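PDB 2G3B: putative TetR-family transcriptional regulator from Rhodococcus sp., which probably binds operator DNA and acts as a transcriptional repressor, as is general for the TetR family. Local coordinates for residues Arg5-Lys10 and Glu31-Ser36; Leu24-Val29 and Leu39-Phe44; Asp46-Leu51 and Glu111-Asp116; Leu99-Leu104 and Arg120-Trp125. One frame throughout, in Å; residues are numbered along the deposited sequence. Where two conformers were deposited one is given.

From the N terminus, contact 1 brings residues 31-36 back against helix 2-23. Contact 2 opens before contact 1 has closed, so the two loops cross. Both use helix 26-33. Together they tie helices 2-23, 26-33 and 37-44, and Ile8 packs on Leu40 and Phe44 between them. Contact 3 then opens at the start of helix 47-66 and closes a much longer loop at residues 111-116. It joins the N-terminal helices to the C-terminal region. Contact 4 opens on helix 92-110, inside that loop, and closes on helix 115-139 beyond it, so contacts 3 and 4 also cross. Leu114 of contact 3 touches Leu104 of contact 4.

Contact 1 of 4, residues Arg5-Lys10 and Glu31-Ser36; sequences RDAILK and EVAGVS
Ile8 and Ala7 of helix 2-23 pack on Ala33 and Val35. No hydrogen bond crosses between the segments. Ile8 branches at CB. Its CG1 lies beside the backbone N and anti to the carbonyl carbon (chi1 -73°), which turns this arm to Val35 and leaves CG2 for another neighbour. CG1 sits 3.7 Å from Val35 CG2 and also touches Ala33 CB. At the tip, CD1 stays near the same methyl, 4.0 Å from Val35 CG2. The two side chains cross at about a right angle. Ala33 CB fits close to the helix backbone, 3.5 Å from Ala7 O, and meets Ala7 CB at 4.0 Å. The small alanines let the two backbones come near, with Ala7 CA and Ala33 CA 5.1 Å apart. Gly34, with positive phi, ends helix 26-33 in a Schellman motif and leads the chain to Val35. The CG2 arm of Ile8 packs on Leu40 and Phe44 of helix 37-44 and on Leu50 of helix 47-66.

Contact 2 of 4, residues Leu24-Val29 and Leu39-Phe44; sequences LRVNDV and LLYYHF
Val26 meets Leu40 and Tyr41 through CG1, which its first torsion (165°) sets anti to the backbone N. Leu40 likewise has CG anti to its N (chi1 -173°), which places its two methyls against Val26 and Val29. The two methyls divide the work. Leu40 CD2 lies 4.0 Å from Val26 CG1, and Leu40 CD1 lies 3.7 Å from Val29 CG1. Leu40 crosses Val29 at about a right angle. Tyr41 is the exposed partner, and its phenol end does the touching: Tyr41 OH is 3.7 Å and Tyr41 CZ 3.9 Å from Val26 CG1. The methyl meets the ring at a slant. No hydrogen bond joins the segments, and the contact is mostly apolar, with the Tyr41 hydroxyl resting on a methyl. With an alanine at Val26, Leu40 CD2 and the phenol end of Tyr41 would probably lose their shared methyl, leaving a gap and a ring freer to turn. Val29 also packs on Ser12 of helix 2-23. Helices 26-33 and 37-44 form the predicted helix-turn-helix of the TetR family, in which the second helix is generally the one that reads DNA. The contact packs these two helices together.

Contact 3 of 4, residues Asp46-Leu51 and Glu111-Asp116; sequences DRIGLL and EEALRD
Ile48 and Leu51 meet Ala113 and Leu114 without any aromatic ring, and the flat groups lie beside this contact. The Arg47 guanidinium has Leu51 CD1 3.8 Å above one face, toward its rim. This placement is doubtful, since Arg47 has two conformers. The Arg115 guanidinium has Glu112 CB over one face, again off centre. Its NE and NH2 bond to Ala108 O and Val109 O at the end of helix 92-110. Across the contact, Ile48 leads. Its CG1 is anti to the backbone N (chi1 -165°), and this extends CD1 to 3.6 Å from Ala113 O and 4.0 Å from Ala113 CB. Deeper in, Leu114 CD2 lies 4.2 Å from Leu51 CB and 4.3 Å from Ile48 CD1. Asp46 caps helix 47-66, with Asp46 OD1 accepting from Gly49 N at 2.8 Å. The join between helix 47-66 and the C-terminal region is thus largely apolar, with one methyl set against a carbonyl oxygen. With no hydrogen bond across it, it rests on side-chain fit, buried at Leu51 and Leu114 and more open at Ala113.

Contact 4 of 4, residues Leu99-Leu104 and Arg120-Trp125; sequences LAWNEL and RTTAAW
Trp101 reaches from helix 99-104 to Thr121, Thr122 and Trp125, and it makes every touch across this contact. The axes of the short segments 99-104 and 120-125 come no closer than 13.2 Å, with a crossing angle of -129°, and the long indole spans the distance. Trp101 turns its indole away from its own N (chi1 -170°), setting the six-membered ring against Thr121 and Thr122. Of the apolar touches, Thr121 CG2 comes in plane at the ring edge, 3.8 Å from both CH2 and CZ3 of Trp101. The two indoles meet loosely and at a slant, with Trp101 CZ2 4.4 Å from Trp125 CE3. One polar atom also lies at the edge: Thr122 OG1 is 3.4 Å from Trp101 CZ2 and near the ring plane. This is a contact and not a hydrogen bond. Thr122 OG1 bonds instead to Leu118 O, and Thr121 OG1 bonds to Asn56 OD1 and Pro117 O. With an alanine at Trp101, both threonines would probably lose their only partner from helix 99-104, and a gap would open beside them. A glycerol, probably from crystallisation, sits near Trp125. Helix 148-167 flanks both indoles, with Glu160 at Trp101 and Thr156 at Trp125, while helix 47-66 packs on Thr121 through Asn59.

Contact 1 of 4, residues Arg5-Lys10 and Glu31-Ser36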
loop_
_atom_site.group_PDB
_atom_site.type_symbol
_atom_site.label_atom_id
_atom_site.label_comp_id
_atom_site.label_asym_id
_atom_site.label_seq_id
_atom_site.Cartn_x
_atom_site.Cartn_y
_atom_site.Cartn_z
ATOM N N ARG A 5 -18.071 2.475 -23.803
ATOM C CA ARG A 5 -17.807 2.616 -22.363
ATOM C C ARG A 5 -16.530 1.845 -22.000
ATOM O O ARG A 5 -15.663 2.399 -21.355
ATOM C CB ARG A 5 -18.980 2.116 -21.514
ATOM C CG ARG A 5 -20.155 3.056 -21.516
ATOM C CD ARG A 5 -21.319 2.510 -20.719
ATOM N NE ARG A 5 -21.274 2.921 -19.307
ATOM C CZ ARG A 5 -22.194 3.689 -18.703
ATOM N NH1 ARG A 5 -23.265 4.142 -19.370
ATOM N NH2 ARG A 5 -22.057 4.007 -17.416
ATOM N N ASP A 6 -16.425 0.594 -22.450
ATOM C CA ASP A 6 -15.219 -0.239 -22.247
ATOM C C ASP A 6 -13.932 0.405 -22.788
ATOM O O ASP A 6 -12.906 0.352 -22.118
ATOM C CB ASP A 6 -15.422 -1.621 -22.895
ATOM C CG ASP A 6 -14.187 -2.552 -22.741
ATOM O OD1 ASP A 6 -14.162 -3.351 -21.771
ATOM O OD2 ASP A 6 -13.238 -2.482 -23.578
ATOM N N ALA A 7 -13.987 1.018 -23.988
ATOM C CA ALA A 7 -12.835 1.737 -24.554
ATOM C C ALA A 7 -12.455 2.926 -23.695
ATOM O O ALA A 7 -11.275 3.192 -23.474
ATOM C CB ALA A 7 -13.119 2.212 -26.032
ATOM N N ILE A 8 -13.453 3.646 -23.191
ATOM C CA ILE A 8 -13.172 4.798 -22.352
ATOM C C ILE A 8 -12.435 4.348 -21.061
ATOM O O ILE A 8 -11.452 4.984 -20.621
ATOM C CB ILE A 8 -14.458 5.612 -21.979
ATOM C CG1 ILE A 8 -14.964 6.396 -23.214
ATOM C CG2 ILE A 8 -14.144 6.588 -20.857
ATOM C CD1 ILE A 8 -16.472 6.845 -23.121
ATOM N N LEU A 9 -12.955 3.290 -20.457
ATOM C CA LEU A 9 -12.467 2.832 -19.145
ATOM C C LEU A 9 -11.062 2.222 -19.317
ATOM O O LEU A 9 -10.136 2.494 -18.545
ATOM C CB LEU A 9 -13.489 1.842 -18.534
ATOM C CG LEU A 9 -14.807 2.566 -18.187
ATOM C CD1 LEU A 9 -15.867 1.673 -17.616
ATOM C CD2 LEU A 9 -14.512 3.748 -17.268
ATOM N N LYS A 10 -10.883 1.437 -20.370
ATOM C CA LYS A 10 -9.566 0.883 -20.682
ATOM C C LYS A 10 -8.499 2.009 -20.842
ATOM O O LYS A 10 -7.362 1.896 -20.352
ATOM C CB LYS A 10 -9.710 0.070 -21.953
ATOM C CG LYS A 10 -8.439 -0.521 -22.515
ATOM C CD LYS A 10 -8.737 -0.971 -23.936
ATOM C CE LYS A 10 -9.538 -2.266 -23.894
ATOM N N GLU A 31 -9.768 10.908 -26.749
ATOM C CA GLU A 31 -8.991 10.701 -27.990
ATOM C C GLU A 31 -8.424 9.266 -28.053
ATOM O O GLU A 31 -8.606 8.568 -29.042
ATOM C CB GLU A 31 -7.852 11.704 -28.104
ATOM C CG GLU A 31 -8.201 12.993 -28.758
ATOM N N VAL A 32 -7.786 8.803 -26.976
ATOM C CA VAL A 32 -7.277 7.433 -26.956
ATOM C C VAL A 32 -8.400 6.474 -27.303
ATOM O O VAL A 32 -8.209 5.542 -28.119
ATOM C CB VAL A 32 -6.600 7.041 -25.611
ATOM C CG1 VAL A 32 -6.230 5.565 -25.597
ATOM C CG2 VAL A 32 -5.332 7.863 -25.418
ATOM N N ALA A 33 -9.593 6.756 -26.776
ATOM C CA ALA A 33 -10.662 5.785 -26.855
ATOM C C ALA A 33 -11.408 5.858 -28.173
ATOM O O ALA A 33 -12.274 5.031 -28.412
ATOM C CB ALA A 33 -11.647 5.891 -25.626
ATOM N N GLY A 34 -11.065 6.841 -29.005
ATOM C CA GLY A 34 -11.695 7.046 -30.309
ATOM C C GLY A 34 -13.104 7.594 -30.157
ATOM O O GLY A 34 -14.000 7.329 -31.002
ATOM N N VAL A 35 -13.335 8.330 -29.069
ATOM C CA VAL A 35 -14.678 8.921 -28.866
ATOM C C VAL A 35 -14.612 10.413 -28.560
ATOM O O VAL A 35 -13.531 10.941 -28.422
ATOM C CB VAL A 35 -15.442 8.168 -27.753
ATOM C CG1 VAL A 35 -15.579 6.646 -28.141
ATOM C CG2 VAL A 35 -14.721 8.330 -26.406
ATOM N N SER A 36 -15.755 11.077 -28.422
ATOM C CA SER A 36 -15.777 12.491 -28.121
ATOM C C SER A 36 -15.831 12.670 -26.609
ATOM O O SER A 36 -16.420 11.871 -25.907
ATOM C CB SER A 36 -17.018 13.141 -28.728
ATOM O OG SER A 36 -18.161 12.731 -27.974
#

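Contact 2 of 4, residues Leu24-Val29 and Leu39-Phe44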
loop_
_atom_site.group_PDB
_atom_site.type_symbol
_atom_site.label_atom_id
_atom_site.label_comp_id
_atom_site.label_asym_id
_atom_site.label_seq_id
_atom_site.Cartn_x
_atom_site.Cartn_y
_atom_site.Cartn_z
ATOM N N LEU A 24 -4.452 12.317 -15.910
ATOM C CA LEU A 24 -5.687 11.909 -16.564
ATOM C C LEU A 24 -6.438 13.148 -17.045
ATOM O O LEU A 24 -6.882 13.978 -16.235
ATOM C CB LEU A 24 -6.587 11.151 -15.591
ATOM C CG LEU A 24 -7.979 10.687 -16.031
ATOM C CD1 LEU A 24 -7.930 9.365 -16.796
ATOM C CD2 LEU A 24 -8.895 10.496 -14.797
ATOM N N ARG A 25 -6.615 13.239 -18.356
ATOM C CA ARG A 25 -7.338 14.324 -18.926
ATOM C C ARG A 25 -8.460 13.702 -19.798
ATOM O O ARG A 25 -8.214 12.778 -20.595
ATOM C CB ARG A 25 -6.368 15.180 -19.745
ATOM C CG ARG A 25 -5.395 16.088 -18.946
ATOM C CD ARG A 25 -4.798 17.164 -19.905
ATOM N NE ARG A 25 -5.741 18.243 -20.270
ATOM C CZ ARG A 25 -6.246 18.498 -21.490
ATOM N NH1 ARG A 25 -5.915 17.782 -22.561
ATOM N NH2 ARG A 25 -7.092 19.497 -21.638
ATOM N N VAL A 26 -9.681 14.181 -19.607
ATOM C CA VAL A 26 -10.863 13.719 -20.398
ATOM C C VAL A 26 -10.630 13.741 -21.905
ATOM O O VAL A 26 -10.966 12.781 -22.621
ATOM C CB VAL A 26 -12.108 14.540 -20.020
ATOM C CG1 VAL A 26 -13.245 14.386 -21.040
ATOM C CG2 VAL A 26 -12.575 14.135 -18.609
ATOM N N ASN A 27 -10.025 14.814 -22.384
ATOM C CA ASN A 27 -9.770 14.965 -23.821
ATOM C C ASN A 27 -8.806 13.937 -24.354
ATOM O O ASN A 27 -8.982 13.419 -25.470
ATOM C CB ASN A 27 -9.195 16.338 -24.105
ATOM C CG ASN A 27 -10.256 17.376 -24.291
ATOM O OD1 ASN A 27 -11.435 17.140 -24.001
ATOM N ND2 ASN A 27 -9.848 18.548 -24.783
ATOM N N ASP A 28 -7.776 13.637 -23.556
ATOM C CA ASP A 28 -6.800 12.639 -23.961
ATOM C C ASP A 28 -7.388 11.213 -23.921
ATOM O O ASP A 28 -7.242 10.446 -24.902
ATOM C CB ASP A 28 -5.514 12.750 -23.125
ATOM C CG ASP A 28 -4.862 14.131 -23.235
ATOM O OD1 ASP A 28 -4.909 14.764 -24.326
ATOM O OD2 ASP A 28 -4.288 14.588 -22.230
ATOM N N VAL A 29 -8.065 10.895 -22.813
ATOM C CA VAL A 29 -8.798 9.630 -22.640
ATOM C C VAL A 29 -9.771 9.421 -23.786
ATOM O O VAL A 29 -9.758 8.393 -24.487
ATOM C CB VAL A 29 -9.603 9.618 -21.309
ATOM C CG1 VAL A 29 -10.546 8.383 -21.253
ATOM C CG2 VAL A 29 -8.663 9.585 -20.138
ATOM N N LEU A 39 -19.380 12.206 -25.262
ATOM C CA LEU A 39 -19.879 10.828 -24.994
ATOM C C LEU A 39 -19.423 10.393 -23.635
ATOM O O LEU A 39 -20.172 9.714 -22.898
ATOM C CB LEU A 39 -19.415 9.824 -26.028
ATOM C CG LEU A 39 -19.898 8.382 -25.808
ATOM C CD1 LEU A 39 -21.424 8.250 -26.051
ATOM C CD2 LEU A 39 -19.135 7.422 -26.634
ATOM N N LEU A 40 -18.187 10.764 -23.296
ATOM C CA LEU A 40 -17.639 10.384 -21.996
ATOM C C LEU A 40 -18.497 11.006 -20.865
ATOM O O LEU A 40 -18.898 10.307 -19.884
ATOM C CB LEU A 40 -16.138 10.760 -21.970
ATOM C CG LEU A 40 -15.304 10.331 -20.781
ATOM C CD1 LEU A 40 -13.805 10.229 -21.203
ATOM C CD2 LEU A 40 -15.537 11.375 -19.660
ATOM N N TYR A 41 -18.841 12.287 -21.013
ATOM C CA TYR A 41 -19.706 12.936 -20.038
ATOM C C TYR A 41 -21.135 12.407 -20.005
ATOM O O TYR A 41 -21.757 12.359 -18.934
ATOM C CB TYR A 41 -19.786 14.430 -20.272
ATOM C CG TYR A 41 -18.481 15.160 -20.080
ATOM C CD1 TYR A 41 -17.776 15.076 -18.898
ATOM C CD2 TYR A 41 -17.996 16.016 -21.075
ATOM C CE1 TYR A 41 -16.583 15.773 -18.721
ATOM C CE2 TYR A 41 -16.792 16.732 -20.901
ATOM C CZ TYR A 41 -16.114 16.612 -19.736
ATOM O OH TYR A 41 -14.960 17.332 -19.556
ATOM N N TYR A 42 -21.666 12.041 -21.169
ATOM C CA TYR A 42 -22.954 11.351 -21.203
ATOM C C TYR A 42 -22.959 10.059 -20.365
ATOM O O TYR A 42 -23.904 9.805 -19.618
ATOM C CB TYR A 42 -23.382 11.054 -22.633
ATOM C CG TYR A 42 -24.801 10.512 -22.713
ATOM C CD1 TYR A 42 -25.926 11.332 -22.412
ATOM C CD2 TYR A 42 -25.031 9.192 -23.085
ATOM C CE1 TYR A 42 -27.244 10.811 -22.473
ATOM C CE2 TYR A 42 -26.324 8.673 -23.121
ATOM C CZ TYR A 42 -27.414 9.486 -22.832
ATOM O OH TYR A 42 -28.683 8.957 -22.903
ATOM N N HIS A 43 -21.924 9.235 -20.492
ATOM C CA HIS A 43 -21.941 7.959 -19.723
ATOM C C HIS A 43 -21.530 8.090 -18.292
ATOM O O HIS A 43 -21.978 7.313 -17.464
ATOM C CB HIS A 43 -21.030 6.895 -20.357
ATOM C CG HIS A 43 -21.550 6.370 -21.652
ATOM N ND1 HIS A 43 -22.829 5.868 -21.781
ATOM C CD2 HIS A 43 -20.976 6.260 -22.874
ATOM C CE1 HIS A 43 -23.030 5.496 -23.035
ATOM N NE2 HIS A 43 -21.920 5.713 -23.717
ATOM N N PHE A 44 -20.609 9.000 -17.995
ATOM C CA PHE A 44 -19.970 9.026 -16.665
ATOM C C PHE A 44 -20.211 10.327 -15.884
ATOM O O PHE A 44 -19.841 10.435 -14.723
ATOM C CB PHE A 44 -18.478 8.725 -16.824
ATOM C CG PHE A 44 -18.218 7.381 -17.480
ATOM C CD1 PHE A 44 -17.714 7.309 -18.785
ATOM C CD2 PHE A 44 -18.505 6.180 -16.796
ATOM C CE1 PHE A 44 -17.483 6.052 -19.395
ATOM C CE2 PHE A 44 -18.283 4.917 -17.409
ATOM C CZ PHE A 44 -17.765 4.866 -18.693
#

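Contact 3 of 4, residues Asp46-Leu51 and Glu111-Asp116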
loop_
_atom_site.group_PDB
_atom_site.type_symbol
_atom_site.label_atom_id
_atom_site.label_comp_id
_atom_site.label_asym_id
_atom_site.label_seq_id
_atom_site.Cartn_x
_atom_site.Cartn_y
_atom_site.Cartn_z
ATOM N N ASP A 46 -19.184 13.196 -15.117
ATOM C CA ASP A 46 -18.147 14.123 -14.670
ATOM C C ASP A 46 -16.875 13.331 -14.333
ATOM O O ASP A 46 -16.826 12.079 -14.470
ATOM C CB ASP A 46 -18.641 15.013 -13.492
ATOM C CG ASP A 46 -19.214 14.196 -12.350
ATOM O OD1 ASP A 46 -18.891 12.986 -12.275
ATOM O OD2 ASP A 46 -19.993 14.759 -11.552
ATOM N N ARG A 47 -15.823 14.047 -13.935
ATOM C CA ARG A 47 -14.537 13.405 -13.703
ATOM C C ARG A 47 -14.591 12.427 -12.526
ATOM O O ARG A 47 -14.036 11.333 -12.625
ATOM C CB ARG A 47 -13.411 14.433 -13.542
ATOM C CG ARG A 47 -12.020 13.816 -13.449
ATOM C CD ARG A 47 -10.946 14.920 -13.340
ATOM N NE ARG A 47 -9.781 14.481 -12.570
ATOM C CZ ARG A 47 -9.742 14.395 -11.237
ATOM N NH1 ARG A 47 -10.800 14.743 -10.495
ATOM N NH2 ARG A 47 -8.626 13.993 -10.642
ATOM N N ILE A 48 -15.295 12.772 -11.450
ATOM C CA ILE A 48 -15.435 11.778 -10.359
ATOM C C ILE A 48 -16.244 10.537 -10.806
ATOM O O ILE A 48 -15.910 9.411 -10.431
ATOM C CB ILE A 48 -15.956 12.412 -9.000
ATOM C CG1 ILE A 48 -15.738 11.471 -7.811
ATOM C CG2 ILE A 48 -17.423 12.872 -9.039
ATOM C CD1 ILE A 48 -14.273 11.033 -7.572
ATOM N N GLY A 49 -17.300 10.742 -11.591
ATOM C CA GLY A 49 -18.055 9.571 -12.148
ATOM C C GLY A 49 -17.145 8.680 -12.998
ATOM O O GLY A 49 -17.227 7.449 -12.936
ATOM N N LEU A 50 -16.263 9.303 -13.795
ATOM C CA LEU A 50 -15.265 8.575 -14.610
ATOM C C LEU A 50 -14.361 7.722 -13.719
ATOM O O LEU A 50 -14.142 6.516 -13.974
ATOM C CB LEU A 50 -14.436 9.556 -15.539
ATOM C CG LEU A 50 -13.305 8.925 -16.424
ATOM C CD1 LEU A 50 -13.920 7.945 -17.431
ATOM C CD2 LEU A 50 -12.400 9.941 -17.178
ATOM N N LEU A 51 -13.865 8.320 -12.640
ATOM C CA LEU A 51 -12.881 7.632 -11.786
ATOM C C LEU A 51 -13.552 6.485 -11.028
ATOM O O LEU A 51 -12.992 5.365 -10.928
ATOM C CB LEU A 51 -12.234 8.624 -10.804
ATOM C CG LEU A 51 -11.307 9.683 -11.435
ATOM C CD1 LEU A 51 -10.913 10.762 -10.451
ATOM C CD2 LEU A 51 -10.080 9.061 -12.029
ATOM N N GLU A 111 -7.046 13.420 -1.957
ATOM C CA GLU A 111 -8.263 13.778 -2.715
ATOM C C GLU A 111 -9.490 13.117 -2.127
ATOM O O GLU A 111 -9.779 11.970 -2.470
ATOM C CB GLU A 111 -8.190 13.258 -4.131
ATOM C CG GLU A 111 -7.038 13.791 -4.898
ATOM C CD GLU A 111 -7.240 15.237 -5.242
ATOM O OE1 GLU A 111 -8.396 15.733 -5.128
ATOM O OE2 GLU A 111 -6.232 15.876 -5.590
ATOM N N GLU A 112 -10.220 13.826 -1.275
ATOM C CA GLU A 112 -11.268 13.190 -0.455
ATOM C C GLU A 112 -12.440 12.584 -1.259
ATOM O O GLU A 112 -13.040 11.590 -0.836
ATOM C CB GLU A 112 -11.740 14.185 0.612
ATOM C CG GLU A 112 -13.084 13.916 1.282
ATOM C CD GLU A 112 -13.205 14.693 2.589
ATOM O OE1 GLU A 112 -14.344 14.853 3.118
ATOM O OE2 GLU A 112 -12.137 15.145 3.092
ATOM N N ALA A 113 -12.731 13.146 -2.429
ATOM C CA ALA A 113 -13.841 12.639 -3.267
ATOM C C ALA A 113 -13.635 11.201 -3.753
ATOM O O ALA A 113 -14.607 10.520 -4.068
ATOM C CB ALA A 113 -14.091 13.549 -4.497
ATOM N N LEU A 114 -12.367 10.801 -3.884
ATOM C CA LEU A 114 -11.984 9.463 -4.337
ATOM C C LEU A 114 -12.252 8.396 -3.274
ATOM O O LEU A 114 -12.281 7.189 -3.543
ATOM C CB LEU A 114 -10.484 9.464 -4.649
ATOM C CG LEU A 114 -10.065 9.555 -6.114
ATOM C CD1 LEU A 114 -8.531 9.285 -6.242
ATOM C CD2 LEU A 114 -10.893 8.434 -6.832
ATOM N N ARG A 115 -12.400 8.844 -2.037
ATOM C CA ARG A 115 -12.406 7.911 -0.871
ATOM C C ARG A 115 -13.602 7.005 -0.873
ATOM O O ARG A 115 -13.447 5.767 -0.671
ATOM C CB ARG A 115 -12.334 8.684 0.459
ATOM C CG ARG A 115 -10.978 9.323 0.687
ATOM C CD ARG A 115 -11.037 10.162 1.949
ATOM N NE ARG A 115 -9.699 10.717 2.216
ATOM C CZ ARG A 115 -9.403 11.415 3.304
ATOM N NH1 ARG A 115 -10.350 11.649 4.231
ATOM N NH2 ARG A 115 -8.177 11.878 3.467
ATOM N N ASP A 116 -14.796 7.581 -1.100
ATOM C CA ASP A 116 -16.036 6.757 -1.065
ATOM C C ASP A 116 -16.064 5.691 -2.193
ATOM O O ASP A 116 -16.309 4.525 -1.929
ATOM C CB ASP A 116 -17.314 7.626 -1.091
ATOM C CG ASP A 116 -17.645 8.215 0.281
ATOM O OD1 ASP A 116 -17.008 7.834 1.295
ATOM O OD2 ASP A 116 -18.565 9.024 0.352
#

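Contact 4 of 4, residues Leu99-Leu104 and Arg120-Trp125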
loop_
_atom_site.group_PDB
_atom_site.type_symbol
_atom_site.label_atom_id
_atom_site.label_comp_id
_atom_site.label_asym_id
_atom_site.label_seq_id
_atom_site.Cartn_x
_atom_site.Cartn_y
_atom_site.Cartn_z
ATOM N N LEU A 99 -0.581 -0.804 -11.022
ATOM C CA LEU A 99 -0.149 0.567 -11.063
ATOM C C LEU A 99 -1.290 1.550 -10.848
ATOM O O LEU A 99 -1.119 2.504 -10.078
ATOM C CB LEU A 99 0.567 0.928 -12.390
ATOM C CG LEU A 99 1.905 0.261 -12.620
ATOM C CD1 LEU A 99 2.223 0.265 -14.155
ATOM C CD2 LEU A 99 2.991 1.023 -11.746
ATOM N N ALA A 100 -2.409 1.353 -11.554
ATOM C CA ALA A 100 -3.580 2.256 -11.479
ATOM C C ALA A 100 -4.174 2.215 -10.077
ATOM O O ALA A 100 -4.422 3.254 -9.494
ATOM C CB ALA A 100 -4.630 1.876 -12.511
ATOM N N TRP A 101 -4.284 1.015 -9.485
ATOM C CA TRP A 101 -4.816 0.899 -8.138
ATOM C C TRP A 101 -3.877 1.586 -7.143
ATOM O O TRP A 101 -4.328 2.302 -6.271
ATOM C CB TRP A 101 -4.983 -0.589 -7.774
ATOM C CG TRP A 101 -5.711 -0.803 -6.544
ATOM C CD1 TRP A 101 -5.179 -0.951 -5.271
ATOM C CD2 TRP A 101 -7.129 -0.919 -6.411
ATOM N NE1 TRP A 101 -6.214 -1.130 -4.374
ATOM C CE2 TRP A 101 -7.410 -1.115 -5.042
ATOM C CE3 TRP A 101 -8.199 -0.827 -7.312
ATOM C CZ2 TRP A 101 -8.728 -1.269 -4.556
ATOM C CZ3 TRP A 101 -9.497 -0.971 -6.831
ATOM C CH2 TRP A 101 -9.742 -1.196 -5.457
ATOM N N ASN A 102 -2.580 1.314 -7.246
ATOM C CA ASN A 102 -1.558 1.975 -6.446
ATOM C C ASN A 102 -1.695 3.510 -6.458
ATOM O O ASN A 102 -1.663 4.157 -5.399
ATOM C CB ASN A 102 -0.177 1.574 -7.002
ATOM C CG ASN A 102 0.929 1.702 -5.967
ATOM O OD1 ASN A 102 1.764 2.587 -6.058
ATOM N ND2 ASN A 102 0.929 0.821 -4.985
ATOM N N GLU A 103 -1.893 4.076 -7.662
ATOM C CA GLU A 103 -2.128 5.528 -7.839
ATOM C C GLU A 103 -3.401 6.011 -7.163
ATOM O O GLU A 103 -3.406 7.007 -6.448
ATOM C CB GLU A 103 -2.194 5.907 -9.335
ATOM C CG GLU A 103 -0.828 5.886 -10.027
ATOM C CD GLU A 103 0.051 7.081 -9.628
ATOM O OE1 GLU A 103 -0.464 8.104 -9.092
ATOM O OE2 GLU A 103 1.274 6.995 -9.897
ATOM N N LEU A 104 -4.485 5.320 -7.410
ATOM C CA LEU A 104 -5.765 5.686 -6.777
ATOM C C LEU A 104 -5.735 5.591 -5.271
ATOM O O LEU A 104 -6.281 6.476 -4.549
ATOM C CB LEU A 104 -6.860 4.778 -7.319
ATOM C CG LEU A 104 -7.159 5.063 -8.805
ATOM C CD1 LEU A 104 -7.748 3.817 -9.465
ATOM C CD2 LEU A 104 -8.074 6.294 -9.023
ATOM N N ARG A 120 -15.748 1.564 -1.623
ATOM C CA ARG A 120 -16.813 0.658 -2.090
ATOM C C ARG A 120 -16.184 -0.404 -2.929
ATOM O O ARG A 120 -16.568 -1.557 -2.810
ATOM C CB ARG A 120 -17.861 1.404 -2.920
ATOM C CG ARG A 120 -18.898 2.190 -2.065
ATOM C CD ARG A 120 -20.033 2.774 -2.918
ATOM N NE ARG A 120 -19.610 3.847 -3.833
ATOM C CZ ARG A 120 -19.719 5.162 -3.605
ATOM N NH1 ARG A 120 -20.189 5.645 -2.470
ATOM N NH2 ARG A 120 -19.309 6.013 -4.527
ATOM N N THR A 121 -15.246 -0.025 -3.817
ATOM C CA THR A 121 -14.610 -1.033 -4.672
ATOM C C THR A 121 -13.740 -1.967 -3.835
ATOM O O THR A 121 -13.782 -3.172 -4.013
ATOM C CB THR A 121 -13.846 -0.345 -5.853
ATOM O OG1 THR A 121 -14.786 0.435 -6.567
ATOM C CG2 THR A 121 -13.238 -1.370 -6.826
ATOM N N THR A 122 -12.994 -1.421 -2.870
ATOM C CA THR A 122 -12.150 -2.255 -2.003
ATOM C C THR A 122 -13.048 -3.228 -1.211
ATOM O O THR A 122 -12.709 -4.428 -1.065
ATOM C CB THR A 122 -11.324 -1.391 -1.023
ATOM O OG1 THR A 122 -10.498 -0.525 -1.773
ATOM C CG2 THR A 122 -10.448 -2.257 -0.066
ATOM N N ALA A 123 -14.215 -2.742 -0.773
ATOM C CA ALA A 123 -15.148 -3.581 -0.000
ATOM C C ALA A 123 -15.634 -4.773 -0.817
ATOM O O ALA A 123 -15.789 -5.857 -0.299
ATOM C CB ALA A 123 -16.316 -2.758 0.525
ATOM N N ALA A 124 -15.845 -4.571 -2.125
ATOM C CA ALA A 124 -16.236 -5.650 -3.021
ATOM C C ALA A 124 -15.121 -6.720 -3.149
ATOM O O ALA A 124 -15.393 -7.914 -3.087
ATOM C CB ALA A 124 -16.609 -5.048 -4.404
ATOM N N TRP A 125 -13.875 -6.281 -3.267
ATOM C CA TRP A 125 -12.742 -7.203 -3.307
ATOM C C TRP A 125 -12.639 -7.976 -1.990
ATOM O O TRP A 125 -12.530 -9.223 -1.966
ATOM C CB TRP A 125 -11.450 -6.401 -3.573
ATOM C CG TRP A 125 -10.168 -7.180 -3.585
ATOM C CD1 TRP A 125 -10.005 -8.540 -3.807
ATOM C CD2 TRP A 125 -8.845 -6.640 -3.362
ATOM N NE1 TRP A 125 -8.628 -8.852 -3.713
ATOM C CE2 TRP A 125 -7.922 -7.714 -3.427
ATOM C CE3 TRP A 125 -8.371 -5.351 -3.056
ATOM C CZ2 TRP A 125 -6.538 -7.533 -3.253
ATOM C CZ3 TRP A 125 -7.005 -5.159 -2.865
ATOM C CH2 TRP A 125 -6.101 -6.243 -2.963
#